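Local coordinates for 3-deoxy-d-manno-octulosonic-acid transferase (Acinetobacter baumannii, PDB 4BFC), which probably transfers Kdo from CMP-Kdo to a lipid A precursor, this C-terminal domain being the part that binds CMP-Kdo, at residues Q35-E40 and Q112-D117; I97-S102 and S106-T111; K28-L33 and Y126-V131; P53-I58 and D85-I90. One frame throughout, in Å; residues are numbered along the deposited sequence.

Interaction 1. Residues Q35-E40 and Q112-D117; sequences QQWYLE and QVYLAD
A Schellman motif ends helix 24-36, and just at that end Trp37 reaches across to Tyr114 of the parallel-sheet strand 113-115. The two rings form a T-shaped (edge-to-face) pair. The six-membered ring of the Trp37 indole turns its edge toward one face of the Tyr114 phenol, with centroids 5.2 Å apart and planes at 60°, so the T is tilted. Trp37 CH2 leads the approach, lying 3.7 Å from Tyr114 CZ and 3.4 Å from Tyr114 OH. Beside it, Trp37 CZ3 stands 4.1 Å above the phenol plane, displaced toward the CE2-CZ rim instead of over the ring centre. The backbones stay far apart, with Trp37 CA 11.9 Å from Tyr114 CA, so the long side chains alone bridge the gap. With CG anti to its own nitrogen (chi1 -170°), the Tyr114 ring stands off the strand on the side facing the indole. The phenol hydroxyl is already engaged: it is hydrogen-bonded to the carbonyl of Gln105, which fixes the outer end of the ring while the indole rests on its face. Ser106 and Ile107 pack against the Trp37 ring, whereas Val113 and Leu115, on the other side of the strand, touch helix 84-93. On the helix side, Tyr38 adopts positive phi as the C-prime residue and its N bonds to Gln35 O at 3.2 Å. The contact thus joins the end of helix 24-36 to one side of the parallel sheet; helices layered on such a sheet make the Rossmann-like fold expected of the C-terminal domain of a GT-B glycosyltransferase.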
loop_
_atom_site.group_PDB
_atom_site.type_symbol
_atom_site.label_atom_id
_atom_site.label_comp_id
_atom_site.label_asym_id
_atom_site.label_seq_id
_atom_site.Cartn_x
_atom_site.Cartn_y
_atom_site.Cartn_z
ATOM N N GLN A 35 28.976 -4.348 -18.036
ATOM C CA GLN A 35 30.132 -3.941 -18.851
ATOM C C GLN A 35 30.463 -2.431 -18.767
ATOM O O GLN A 35 31.609 -2.058 -18.509
ATOM C CB GLN A 35 29.880 -4.333 -20.301
ATOM C CG GLN A 35 31.116 -4.462 -21.173
ATOM C CD GLN A 35 30.786 -5.124 -22.506
ATOM O OE1 GLN A 35 31.390 -6.135 -22.887
ATOM N NE2 GLN A 35 29.805 -4.566 -23.215
ATOM N N GLN A 36 29.475 -1.559 -18.998
ATOM C CA GLN A 36 29.715 -0.108 -18.996
ATOM C C GLN A 36 30.080 0.497 -17.662
ATOM O O GLN A 36 30.642 1.595 -17.601
ATOM C CB GLN A 36 28.483 0.622 -19.458
ATOM C CG GLN A 36 28.325 0.713 -20.948
ATOM C CD GLN A 36 27.122 1.543 -21.282
ATOM O OE1 GLN A 36 26.120 1.022 -21.779
ATOM N NE2 GLN A 36 27.193 2.842 -20.980
ATOM N N TRP A 37 29.674 -0.177 -16.579
ATOM C CA TRP A 37 29.938 0.325 -15.267
ATOM C C TRP A 37 31.100 -0.416 -14.641
ATOM O O TRP A 37 31.429 -0.145 -13.483
ATOM C CB TRP A 37 28.646 0.265 -14.397
ATOM C CG TRP A 37 27.448 1.079 -14.864
ATOM C CD1 TRP A 37 27.301 1.948 -15.989
ATOM C CD2 TRP A 37 26.175 1.170 -14.150
ATOM N NE1 TRP A 37 26.024 2.489 -16.032
ATOM C CE2 TRP A 37 25.308 2.070 -14.926
ATOM C CE3 TRP A 37 25.667 0.566 -12.963
ATOM C CZ2 TRP A 37 23.997 2.338 -14.530
ATOM C CZ3 TRP A 37 24.365 0.862 -12.579
ATOM C CH2 TRP A 37 23.560 1.732 -13.333
ATOM N N TYR A 38 31.761 -1.293 -15.426
ATOM C CA TYR A 38 32.943 -2.044 -14.981
ATOM C C TYR A 38 32.675 -2.767 -13.627
ATOM O O TYR A 38 33.457 -2.692 -12.682
ATOM C CB TYR A 38 34.179 -1.080 -14.965
ATOM C CG TYR A 38 34.425 -0.429 -16.334
ATOM C CD1 TYR A 38 35.173 -1.091 -17.310
ATOM C CD2 TYR A 38 33.947 0.843 -16.639
ATOM C CE1 TYR A 38 35.405 -0.536 -18.548
ATOM C CE2 TYR A 38 34.171 1.434 -17.911
ATOM C CZ TYR A 38 34.903 0.722 -18.862
ATOM O OH TYR A 38 35.165 1.232 -20.124
ATOM N N LEU A 39 31.542 -3.466 -13.534
ATOM C CA LEU A 39 31.175 -4.129 -12.277
ATOM C C LEU A 39 31.919 -5.441 -12.028
ATOM O O LEU A 39 31.749 -6.026 -10.954
ATOM C CB LEU A 39 29.664 -4.398 -12.181
ATOM C CG LEU A 39 28.866 -3.104 -12.300
ATOM C CD1 LEU A 39 27.404 -3.549 -12.069
ATOM C CD2 LEU A 39 29.256 -2.059 -11.257
ATOM N N GLU A 40 32.735 -5.880 -12.994
ATOM C CA GLU A 40 33.480 -7.153 -12.883
ATOM C C GLU A 40 34.337 -7.165 -11.606
ATOM O O GLU A 40 34.424 -8.182 -10.921
ATOM C CB GLU A 40 34.291 -7.443 -14.157
ATOM C CG GLU A 40 35.037 -8.791 -14.145
ATOM C CD GLU A 40 34.137 -10.031 -13.976
ATOM O OE1 GLU A 40 33.015 -10.087 -14.558
ATOM O OE2 GLU A 40 34.565 -10.981 -13.255
ATOM N N GLN A 112 29.536 4.455 -3.466
ATOM C CA GLN A 112 29.431 3.559 -2.297
ATOM C C GLN A 112 28.009 3.034 -2.244
ATOM O O GLN A 112 27.774 1.885 -1.842
ATOM C CB GLN A 112 29.771 4.298 -1.036
ATOM C CG GLN A 112 31.264 4.671 -0.968
ATOM C CD GLN A 112 31.675 5.316 0.357
ATOM O OE1 GLN A 112 31.214 6.430 0.721
ATOM N NE2 GLN A 112 32.520 4.614 1.117
ATOM N N VAL A 113 27.051 3.914 -2.564
ATOM C CA VAL A 113 25.620 3.479 -2.566
ATOM C C VAL A 113 25.043 3.949 -3.903
ATOM O O VAL A 113 25.236 5.102 -4.295
ATOM C CB VAL A 113 24.821 4.124 -1.417
ATOM C CG1 VAL A 113 23.299 3.750 -1.482
ATOM C CG2 VAL A 113 25.409 3.725 -0.057
ATOM N N TYR A 114 24.355 3.063 -4.594
ATOM C CA TYR A 114 23.607 3.460 -5.733
ATOM C C TYR A 114 22.142 3.432 -5.350
ATOM O O TYR A 114 21.596 2.348 -5.093
ATOM C CB TYR A 114 23.887 2.472 -6.856
ATOM C CG TYR A 114 23.328 2.942 -8.164
ATOM C CD1 TYR A 114 23.836 4.080 -8.805
ATOM C CD2 TYR A 114 22.236 2.268 -8.754
ATOM C CE1 TYR A 114 23.302 4.512 -10.042
ATOM C CE2 TYR A 114 21.714 2.650 -9.990
ATOM C CZ TYR A 114 22.234 3.824 -10.605
ATOM O OH TYR A 114 21.695 4.188 -11.826
ATOM N N LEU A 115 21.540 4.620 -5.283
ATOM C CA LEU A 115 20.087 4.676 -5.019
ATOM C C LEU A 115 19.324 4.444 -6.321
ATOM O O LEU A 115 19.356 5.284 -7.281
ATOM C CB LEU A 115 19.730 5.977 -4.390
ATOM C CG LEU A 115 18.267 6.233 -4.092
ATOM C CD1 LEU A 115 17.662 5.157 -3.142
ATOM C CD2 LEU A 115 18.148 7.617 -3.434
ATOM N N ALA A 116 18.675 3.290 -6.403
ATOM C CA ALA A 116 17.907 2.912 -7.569
ATOM C C ALA A 116 16.463 3.445 -7.483
ATOM O O ALA A 116 15.456 2.706 -7.302
ATOM C CB ALA A 116 17.997 1.376 -7.844
ATOM N N ASP A 117 16.374 4.747 -7.569
ATOM C CA ASP A 117 15.139 5.518 -7.345
ATOM C C ASP A 117 14.380 5.680 -8.662
ATOM O O ASP A 117 14.209 6.845 -9.154
ATOM C CB ASP A 117 15.397 6.836 -6.610
ATOM C CG ASP A 117 16.395 7.779 -7.316
ATOM O OD1 ASP A 117 17.151 7.319 -8.202
ATOM O OD2 ASP A 117 16.293 8.976 -7.002
#

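Interaction 2. Residues I97-S102 and S106-T111; sequences ITHRRS and SIHAST
His99 and His108 bring their imidazoles face to face, the ring centroids 3.6 Å apart and the planes inclined at 29°. His108 lies over one face of the His99 ring, displaced toward its rim, and the two side chains reach that position from nearly perpendicular directions. Because the imidazole of His99 is probably turned over in the model, the stack is secure as a meeting of rings, while the nitrogens involved are not settled. Thr111 lies at the edge of the same ring with CB near its plane, but its OG1 comes too close there for its exact place to be trusted. Just before the strand, Ile97 packs against a carbonyl: CG2 is 3.3 Å from Ser110 O and CD1 is 3.4 Å from it. CG1 lies beside the backbone nitrogen (chi1 -66°) and CG2 anti to it, which turns both CG2 and CD1 to Ser110 O. Nearer the start of the loop, His99 CB rests 3.5 Å from Ser106 O. Topologically, this is the connection between strands 98-100 and 113-115, neighbours that run parallel in the Rossmann-like sheet; a loop takes the place of the usual crossover helix, and His99 is bound through its backbone to Val113 and Leu115. Backbone hydrogen bonding closes the last part of the loop, His108 to Thr111, as a type I turn, with Thr111 N to His108 O at 3.1 Å. Polar support comes from Arg42, whose NH1 and NH2 bond to the carbonyls of His108 and Thr111 respectively, while Arg70 makes a weak bond to Ser110 O.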
loop_
_atom_site.group_PDB
_atom_site.type_symbol
_atom_site.label_atom_id
_atom_site.label_comp_id
_atom_site.label_asym_id
_atom_site.label_seq_id
_atom_site.Cartn_x
_atom_site.Cartn_y
_atom_site.Cartn_z
ATOM N N ILE A 97 29.156 8.142 -0.441
ATOM C CA ILE A 97 29.070 8.675 -1.795
ATOM C C ILE A 97 27.900 7.969 -2.495
ATOM O O ILE A 97 27.960 6.739 -2.696
ATOM C CB ILE A 97 30.387 8.515 -2.573
ATOM C CG1 ILE A 97 31.496 9.390 -1.934
ATOM C CG2 ILE A 97 30.179 8.827 -4.064
ATOM C CD1 ILE A 97 32.898 9.102 -2.437
ATOM N N THR A 98 26.883 8.730 -2.922
ATOM C CA THR A 98 25.601 8.161 -3.415
ATOM C C THR A 98 25.212 8.756 -4.771
ATOM O O THR A 98 25.208 9.996 -4.914
ATOM C CB THR A 98 24.493 8.474 -2.395
ATOM O OG1 THR A 98 24.900 8.070 -1.077
ATOM C CG2 THR A 98 23.090 7.753 -2.737
ATOM N N HIS A 99 25.013 7.893 -5.753
ATOM C CA HIS A 99 24.553 8.242 -7.094
ATOM C C HIS A 99 23.171 7.713 -7.299
ATOM O O HIS A 99 22.714 6.747 -6.604
ATOM C CB HIS A 99 25.556 7.756 -8.124
ATOM C CG HIS A 99 26.906 8.379 -7.921
ATOM N ND1 HIS A 99 27.101 9.734 -7.920
ATOM C CD2 HIS A 99 28.115 7.808 -7.564
ATOM C CE1 HIS A 99 28.411 9.980 -7.634
ATOM N NE2 HIS A 99 29.013 8.811 -7.413
ATOM N N ARG A 100 22.432 8.393 -8.172
ATOM C CA ARG A 100 20.958 8.160 -8.317
ATOM C C ARG A 100 20.515 7.797 -9.716
ATOM O O ARG A 100 20.845 8.492 -10.700
ATOM C CB ARG A 100 20.158 9.409 -7.881
ATOM C CG ARG A 100 20.448 9.932 -6.497
ATOM C CD ARG A 100 19.620 11.161 -6.219
ATOM N NE ARG A 100 18.249 10.754 -5.938
ATOM C CZ ARG A 100 17.374 11.458 -5.164
ATOM N NH1 ARG A 100 17.701 12.630 -4.602
ATOM N NH2 ARG A 100 16.149 10.945 -4.901
ATOM N N ARG A 101 19.797 6.691 -9.868
ATOM C CA ARG A 101 19.246 6.298 -11.134
ATOM C C ARG A 101 18.358 7.442 -11.679
ATOM O O ARG A 101 18.377 7.701 -12.874
ATOM C CB ARG A 101 18.381 5.013 -10.936
ATOM C CG ARG A 101 17.692 4.468 -12.165
ATOM C CD ARG A 101 18.704 4.061 -13.237
ATOM N NE ARG A 101 18.111 3.137 -14.165
ATOM C CZ ARG A 101 18.765 2.643 -15.211
ATOM N NH1 ARG A 101 19.996 3.071 -15.451
ATOM N NH2 ARG A 101 18.160 1.771 -16.003
ATOM N N SER A 102 17.614 8.107 -10.801
ATOM C CA SER A 102 16.686 9.164 -11.294
ATOM C C SER A 102 17.364 10.336 -11.958
ATOM O O SER A 102 16.673 11.112 -12.658
ATOM C CB SER A 102 15.832 9.704 -10.167
ATOM O OG SER A 102 16.530 10.430 -9.194
ATOM N N SER A 106 25.294 6.617 -12.959
ATOM C CA SER A 106 25.788 5.254 -12.994
ATOM C C SER A 106 26.565 4.915 -11.675
ATOM O O SER A 106 26.745 5.744 -10.774
ATOM C CB SER A 106 26.697 5.132 -14.213
ATOM O OG SER A 106 27.838 6.009 -14.107
ATOM N N ILE A 107 27.032 3.669 -11.572
ATOM C CA ILE A 107 27.933 3.339 -10.461
ATOM C C ILE A 107 29.375 3.728 -10.865
ATOM O O ILE A 107 29.871 3.156 -11.817
ATOM C CB ILE A 107 27.816 1.819 -10.174
ATOM C CG1 ILE A 107 26.432 1.551 -9.494
ATOM C CG2 ILE A 107 28.983 1.341 -9.277
ATOM C CD1 ILE A 107 26.053 0.053 -9.261
ATOM N N HIS A 108 29.951 4.704 -10.164
ATOM C CA HIS A 108 31.336 5.168 -10.459
ATOM C C HIS A 108 32.252 4.228 -9.689
ATOM O O HIS A 108 31.795 3.621 -8.710
ATOM C CB HIS A 108 31.599 6.654 -10.043
ATOM C CG HIS A 108 30.556 7.676 -10.494
ATOM N ND1 HIS A 108 30.563 8.957 -10.052
ATOM C CD2 HIS A 108 29.467 7.569 -11.343
ATOM C CE1 HIS A 108 29.512 9.631 -10.596
ATOM N NE2 HIS A 108 28.852 8.786 -11.388
ATOM N N ALA A 109 33.555 4.115 -10.025
ATOM C CA ALA A 109 34.497 3.636 -9.007
ATOM C C ALA A 109 34.235 4.236 -7.591
ATOM O O ALA A 109 34.411 3.519 -6.621
ATOM C CB ALA A 109 35.962 3.944 -9.421
ATOM N N SER A 110 33.893 5.528 -7.455
ATOM C CA SER A 110 33.721 6.189 -6.182
ATOM C C SER A 110 32.415 5.901 -5.447
ATOM O O SER A 110 32.247 6.288 -4.297
ATOM C CB SER A 110 33.779 7.728 -6.317
ATOM O OG SER A 110 33.088 8.155 -7.486
ATOM N N THR A 111 31.494 5.319 -6.181
ATOM C CA THR A 111 30.152 5.136 -5.639
ATOM C C THR A 111 30.139 4.090 -4.569
ATOM O O THR A 111 30.646 2.959 -4.782
ATOM C CB THR A 111 29.239 4.607 -6.717
ATOM O OG1 THR A 111 29.220 5.531 -7.798
ATOM C CG2 THR A 111 27.799 4.410 -6.118
#

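Interaction 3. Residues K28-L33 and Y126-V131; sequences KQAAQL and YALSQV
Ala30 and Leu128 face each other where helix 24-36 passes the end of helix 122-128, with their CA atoms 6.1 Å apart. Small residues allow that closeness. The methyl of Ala30 meets the methyl of Ala127, CB to CB at 3.7 Å, a pairing that leaves a shallow hollow beside it on the helix 24-36 surface. Leu128 is the bump that fills it. Its CD2 methyl lies against both the carbonyl and the methyl of Ala30, 3.2 Å from Ala30 O and 3.8 Å from Ala30 CB. The other branch, CD1, extends along the helix toward the next turn and meets Leu33 CD1 at 4.3 Å, a looser touch. Leu128 CG lies beside the backbone N (chi1 -67°), which turns the branched end toward helix 24-36. Helix 122-128 belongs to the beta-alpha-beta crossover leading from strand 113-115 to the parallel strand 131-134, so the contact fastens helix 24-36, which comes before strand 43-50, to the crossover helix. One turn earlier, Leu124 also packs on Ala30 and Leu33, widening the apolar strip. Leu39, in the loop after helix 24-36, adds a further contact to Leu128. No hydrogen bond crosses between the two segments; methyl and carbonyl surfaces do all the touching. Past Leu128 the chain turns away, with Ser129 N bonded to Tyr126 O at 3.0 Å.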
loop_
_atom_site.group_PDB
_atom_site.type_symbol
_atom_site.label_atom_id
_atom_site.label_comp_id
_atom_site.label_asym_id
_atom_site.label_seq_id
_atom_site.Cartn_x
_atom_site.Cartn_y
_atom_site.Cartn_z
ATOM N N LYS A 28 19.315 -8.734 -20.217
ATOM C CA LYS A 28 20.295 -8.245 -21.197
ATOM C C LYS A 28 20.707 -6.776 -20.975
ATOM O O LYS A 28 21.834 -6.345 -21.316
ATOM C CB LYS A 28 19.774 -8.475 -22.627
ATOM C CG LYS A 28 19.857 -7.276 -23.559
ATOM N N GLN A 29 19.805 -5.976 -20.427
ATOM C CA GLN A 29 20.221 -4.643 -20.049
ATOM C C GLN A 29 21.270 -4.738 -18.919
ATOM O O GLN A 29 22.215 -3.954 -18.877
ATOM C CB GLN A 29 19.031 -3.814 -19.601
ATOM C CG GLN A 29 19.426 -2.431 -19.150
ATOM C CD GLN A 29 18.234 -1.594 -18.765
ATOM O OE1 GLN A 29 18.355 -0.386 -18.536
ATOM N NE2 GLN A 29 17.067 -2.239 -18.686
ATOM N N ALA A 30 21.079 -5.684 -17.997
ATOM C CA ALA A 30 22.031 -5.918 -16.903
ATOM C C ALA A 30 23.425 -6.288 -17.432
ATOM O O ALA A 30 24.439 -5.850 -16.886
ATOM C CB ALA A 30 21.520 -7.000 -15.983
ATOM N N ALA A 31 23.466 -7.118 -18.477
ATOM C CA ALA A 31 24.724 -7.430 -19.148
ATOM C C ALA A 31 25.397 -6.184 -19.764
ATOM O O ALA A 31 26.614 -6.022 -19.634
ATOM C CB ALA A 31 24.523 -8.554 -20.164
ATOM N N GLN A 32 24.623 -5.276 -20.357
ATOM C CA GLN A 32 25.165 -4.023 -20.907
ATOM C C GLN A 32 25.744 -3.137 -19.810
ATOM O O GLN A 32 26.830 -2.547 -19.965
ATOM C CB GLN A 32 24.105 -3.249 -21.694
ATOM C CG GLN A 32 23.746 -3.867 -23.034
ATOM C CD GLN A 32 22.546 -3.196 -23.678
ATOM O OE1 GLN A 32 21.429 -3.265 -23.156
ATOM N NE2 GLN A 32 22.767 -2.550 -24.828
ATOM N N LEU A 33 25.032 -3.050 -18.688
ATOM C CA LEU A 33 25.443 -2.171 -17.616
ATOM C C LEU A 33 26.617 -2.764 -16.821
ATOM O O LEU A 33 27.449 -2.014 -16.328
ATOM C CB LEU A 33 24.269 -1.874 -16.685
ATOM C CG LEU A 33 23.094 -1.038 -17.183
ATOM C CD1 LEU A 33 22.136 -0.890 -16.014
ATOM C CD2 LEU A 33 23.492 0.394 -17.583
ATOM N N TYR A 126 18.416 -6.831 -9.158
ATOM C CA TYR A 126 18.747 -8.252 -8.773
ATOM C C TYR A 126 19.708 -8.936 -9.780
ATOM O O TYR A 126 20.621 -9.637 -9.402
ATOM C CB TYR A 126 17.468 -9.109 -8.764
ATOM C CG TYR A 126 16.523 -8.873 -7.633
ATOM C CD1 TYR A 126 17.024 -8.751 -6.330
ATOM C CD2 TYR A 126 15.123 -8.805 -7.834
ATOM C CE1 TYR A 126 16.189 -8.564 -5.255
ATOM C CE2 TYR A 126 14.274 -8.623 -6.739
ATOM C CZ TYR A 126 14.808 -8.510 -5.471
ATOM O OH TYR A 126 14.000 -8.355 -4.402
ATOM N N ALA A 127 19.524 -8.692 -11.079
ATOM C CA ALA A 127 20.388 -9.330 -12.083
ATOM C C ALA A 127 21.858 -8.819 -11.993
ATOM O O ALA A 127 22.784 -9.451 -12.510
ATOM C CB ALA A 127 19.839 -9.105 -13.486
ATOM N N LEU A 128 22.051 -7.693 -11.334
ATOM C CA LEU A 128 23.397 -7.124 -11.127
ATOM C C LEU A 128 24.017 -7.506 -9.772
ATOM O O LEU A 128 25.190 -7.155 -9.475
ATOM C CB LEU A 128 23.398 -5.599 -11.343
ATOM C CG LEU A 128 23.132 -5.141 -12.796
ATOM C CD1 LEU A 128 23.052 -3.629 -12.834
ATOM C CD2 LEU A 128 24.260 -5.622 -13.709
ATOM N N SER A 129 23.250 -8.201 -8.919
ATOM C CA SER A 129 23.657 -8.345 -7.529
ATOM C C SER A 129 24.464 -9.662 -7.309
ATOM O O SER A 129 24.152 -10.731 -7.925
ATOM C CB SER A 129 22.388 -8.439 -6.657
ATOM O OG SER A 129 21.527 -7.292 -6.831
ATOM N N GLN A 130 25.421 -9.586 -6.380
ATOM C CA GLN A 130 26.119 -10.771 -5.848
ATOM C C GLN A 130 25.338 -11.408 -4.704
ATOM O O GLN A 130 25.305 -12.646 -4.582
ATOM C CB GLN A 130 27.564 -10.486 -5.417
ATOM C CG GLN A 130 28.572 -10.608 -6.532
ATOM C CD GLN A 130 28.332 -9.608 -7.611
ATOM O OE1 GLN A 130 28.742 -8.426 -7.490
ATOM N NE2 GLN A 130 27.676 -10.035 -8.673
ATOM N N VAL A 131 24.747 -10.549 -3.858
ATOM C CA VAL A 131 23.887 -11.016 -2.782
ATOM C C VAL A 131 22.805 -9.951 -2.611
ATOM O O VAL A 131 22.993 -8.772 -2.995
ATOM C CB VAL A 131 24.615 -11.178 -1.387
ATOM C CG1 VAL A 131 25.668 -12.307 -1.393
ATOM C CG2 VAL A 131 25.241 -9.866 -0.903
#

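Interaction 4. Residues P53-I58 and D85-I90; sequences PEEQQI and DEVFEI
Ile90 of helix 84-93 fits between Glu55 and Gln56, on successive positions of helix 54-68. Its CG2 methyl rests 3.5 Å from Gln56 OE1, and its CD1 points to the other neighbour, 4.1 Å from Glu55 OE1. The bent chain of Glu55 lies against Val87, CG and the carboxylate carbon touching its methyls, with Glu55 CD 3.6 Å from Val87 CG2 and the side chains meeting at about a right angle. A bend at chi2 (93°) lays the carboxylate over that methyl. Its charge is met outside the pair, OE1 by a salt bridge to Arg83 and OE2 by a hydrogen bond to Thr50, so this buried group is gripped at both oxygens. Gln56 folds back toward Ile90 by a similar bend, and a water ties the two: it donates to Gln56 OE1 at 2.7 Å and to the backbone Ile90 O at 2.8 Å. The amide nitrogen of Gln56 is bonded to Glu60. The axes of segments 54-58 and 85-90 come within 10.0 Å at 18°, nearly parallel, as expected of successive helices in a Rossmann-like fold. Thr168 of the second subunit packs on Ile90, and Glu86 is hydrogen-bonded to backbone nitrogens of Thr168 and Ile169 of that subunit. Beneath the pair lies strand 72-78, which joins the two helices in sequence; its Val76 and Pro78 touch both Glu55 and Val87.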
loop_
_atom_site.group_PDB
_atom_site.type_symbol
_atom_site.label_atom_id
_atom_site.label_comp_id
_atom_site.label_asym_id
_atom_site.label_seq_id
_atom_site.Cartn_x
_atom_site.Cartn_y
_atom_site.Cartn_z
ATOM N N PRO A 53 12.903 1.248 9.258
ATOM C CA PRO A 53 14.243 1.889 9.376
ATOM C C PRO A 53 15.328 0.993 8.747
ATOM O O PRO A 53 16.529 1.113 9.065
ATOM C CB PRO A 53 14.423 1.929 10.902
ATOM C CG PRO A 53 13.867 0.637 11.317
ATOM C CD PRO A 53 12.629 0.408 10.446
ATOM N N GLU A 54 14.932 0.142 7.826
ATOM C CA GLU A 54 15.862 -0.876 7.229
ATOM C C GLU A 54 17.053 -0.212 6.490
ATOM O O GLU A 54 18.167 -0.733 6.587
ATOM C CB GLU A 54 15.150 -1.811 6.289
ATOM C CG GLU A 54 14.088 -2.673 6.946
ATOM C CD GLU A 54 13.381 -3.594 5.957
ATOM O OE1 GLU A 54 13.025 -3.129 4.816
ATOM O OE2 GLU A 54 13.218 -4.791 6.262
ATOM N N GLU A 55 16.821 0.843 5.683
ATOM C CA GLU A 55 17.911 1.528 4.984
ATOM C C GLU A 55 18.913 2.108 5.997
ATOM O O GLU A 55 20.128 1.816 5.838
ATOM C CB GLU A 55 17.483 2.611 4.018
ATOM C CG GLU A 55 16.460 2.197 2.924
ATOM C CD GLU A 55 15.045 2.474 3.372
ATOM O OE1 GLU A 55 14.786 3.060 4.462
ATOM O OE2 GLU A 55 14.138 2.118 2.605
ATOM N N GLN A 56 18.420 2.883 6.970
ATOM C CA GLN A 56 19.268 3.436 8.025
ATOM C C GLN A 56 20.081 2.293 8.688
ATOM O O GLN A 56 21.345 2.402 8.786
ATOM C CB GLN A 56 18.409 4.181 9.031
ATOM C CG GLN A 56 19.204 4.774 10.182
ATOM C CD GLN A 56 20.042 5.925 9.695
ATOM O OE1 GLN A 56 19.534 6.822 9.036
ATOM N NE2 GLN A 56 21.347 5.902 10.004
ATOM N N GLN A 57 19.386 1.241 9.148
ATOM C CA GLN A 57 20.033 0.194 9.970
ATOM C C GLN A 57 21.055 -0.608 9.209
ATOM O O GLN A 57 22.184 -0.854 9.722
ATOM C CB GLN A 57 19.041 -0.742 10.669
ATOM C CG GLN A 57 18.089 -0.044 11.673
ATOM C CD GLN A 57 17.128 -1.001 12.343
ATOM O OE1 GLN A 57 16.581 -0.680 13.405
ATOM N NE2 GLN A 57 16.860 -2.123 11.739
ATOM N N ILE A 58 20.718 -1.050 8.003
ATOM C CA ILE A 58 21.654 -1.836 7.188
ATOM C C ILE A 58 22.814 -0.961 6.669
ATOM O O ILE A 58 23.980 -1.394 6.739
ATOM C CB ILE A 58 20.938 -2.570 6.013
ATOM C CG1 ILE A 58 19.980 -3.625 6.593
ATOM C CG2 ILE A 58 21.950 -3.210 5.106
ATOM C CD1 ILE A 58 18.966 -4.116 5.607
ATOM N N ASP A 85 13.502 10.422 -2.022
ATOM C CA ASP A 85 14.303 11.531 -1.510
ATOM C C ASP A 85 14.668 11.349 -0.031
ATOM O O ASP A 85 15.779 11.739 0.367
ATOM C CB ASP A 85 13.550 12.877 -1.739
ATOM C CG ASP A 85 13.579 13.290 -3.171
ATOM O OD1 ASP A 85 14.357 12.710 -3.987
ATOM O OD2 ASP A 85 12.824 14.220 -3.495
ATOM N N GLU A 86 13.785 10.745 0.752
ATOM C CA GLU A 86 14.055 10.405 2.175
ATOM C C GLU A 86 15.275 9.512 2.312
ATOM O O GLU A 86 16.150 9.765 3.145
ATOM C CB GLU A 86 12.835 9.764 2.869
ATOM C CG GLU A 86 13.111 9.066 4.206
ATOM C CD GLU A 86 13.427 10.031 5.343
ATOM O OE1 GLU A 86 13.330 11.292 5.147
ATOM O OE2 GLU A 86 13.821 9.543 6.443
ATOM N N VAL A 87 15.320 8.469 1.502
ATOM C CA VAL A 87 16.438 7.535 1.543
ATOM C C VAL A 87 17.731 8.207 1.037
ATOM O O VAL A 87 18.770 7.967 1.641
ATOM C CB VAL A 87 16.060 6.272 0.800
ATOM C CG1 VAL A 87 17.255 5.300 0.738
ATOM C CG2 VAL A 87 14.872 5.581 1.477
ATOM N N PHE A 88 17.662 9.073 -0.014
ATOM C CA PHE A 88 18.825 9.843 -0.395
ATOM C C PHE A 88 19.365 10.589 0.844
ATOM O O PHE A 88 20.596 10.505 1.118
ATOM C CB PHE A 88 18.529 10.778 -1.576
ATOM C CG PHE A 88 19.785 11.457 -2.075
ATOM C CD1 PHE A 88 20.764 10.703 -2.724
ATOM C CD2 PHE A 88 19.979 12.829 -1.866
ATOM C CE1 PHE A 88 21.924 11.301 -3.200
ATOM C CE2 PHE A 88 21.138 13.437 -2.322
ATOM C CZ PHE A 88 22.121 12.668 -2.978
ATOM N N GLU A 89 18.497 11.257 1.600
ATOM C CA GLU A 89 18.945 11.950 2.825
ATOM C C GLU A 89 19.604 11.055 3.880
ATOM O O GLU A 89 20.562 11.468 4.537
ATOM C CB GLU A 89 17.861 12.778 3.458
ATOM C CG GLU A 89 17.381 13.906 2.601
ATOM C CD GLU A 89 18.503 14.839 2.231
ATOM O OE1 GLU A 89 19.209 15.331 3.139
ATOM O OE2 GLU A 89 18.690 15.047 1.016
ATOM N N ILE A 90 19.086 9.845 4.051
ATOM C CA ILE A 90 19.677 8.825 4.941
ATOM C C ILE A 90 21.105 8.542 4.508
ATOM O O ILE A 90 22.024 8.514 5.345
ATOM C CB ILE A 90 18.819 7.543 4.961
ATOM C CG1 ILE A 90 17.466 7.817 5.632
ATOM C CG2 ILE A 90 19.563 6.375 5.613
ATOM C CD1 ILE A 90 16.436 6.670 5.480
HETATM O O HOH W 1 21.288 8.552 8.008
#

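Interactions 1 and 2 share the edge of the sheet, their centres about 6 Å apart: Leu115 N lies 2.8 Å from His99 O, and the Trp37 indole touches the loop through Ser106. Interactions 3 and 1 follow one another along helix 24-36, centres about 9 Å apart. Interaction 4 lies on the other side of the chain's centre from interaction 3, about 23 Å away between centres. It joins interaction 2 through Arg100, whose NH2 makes a 2.7 Å salt bridge with Asp85 OD1, and interaction 1 through Leu115 on Val87 and Phe88. In GT-B relatives the nucleotide-sugar site lies beyond the C-terminal ends of such parallel strands.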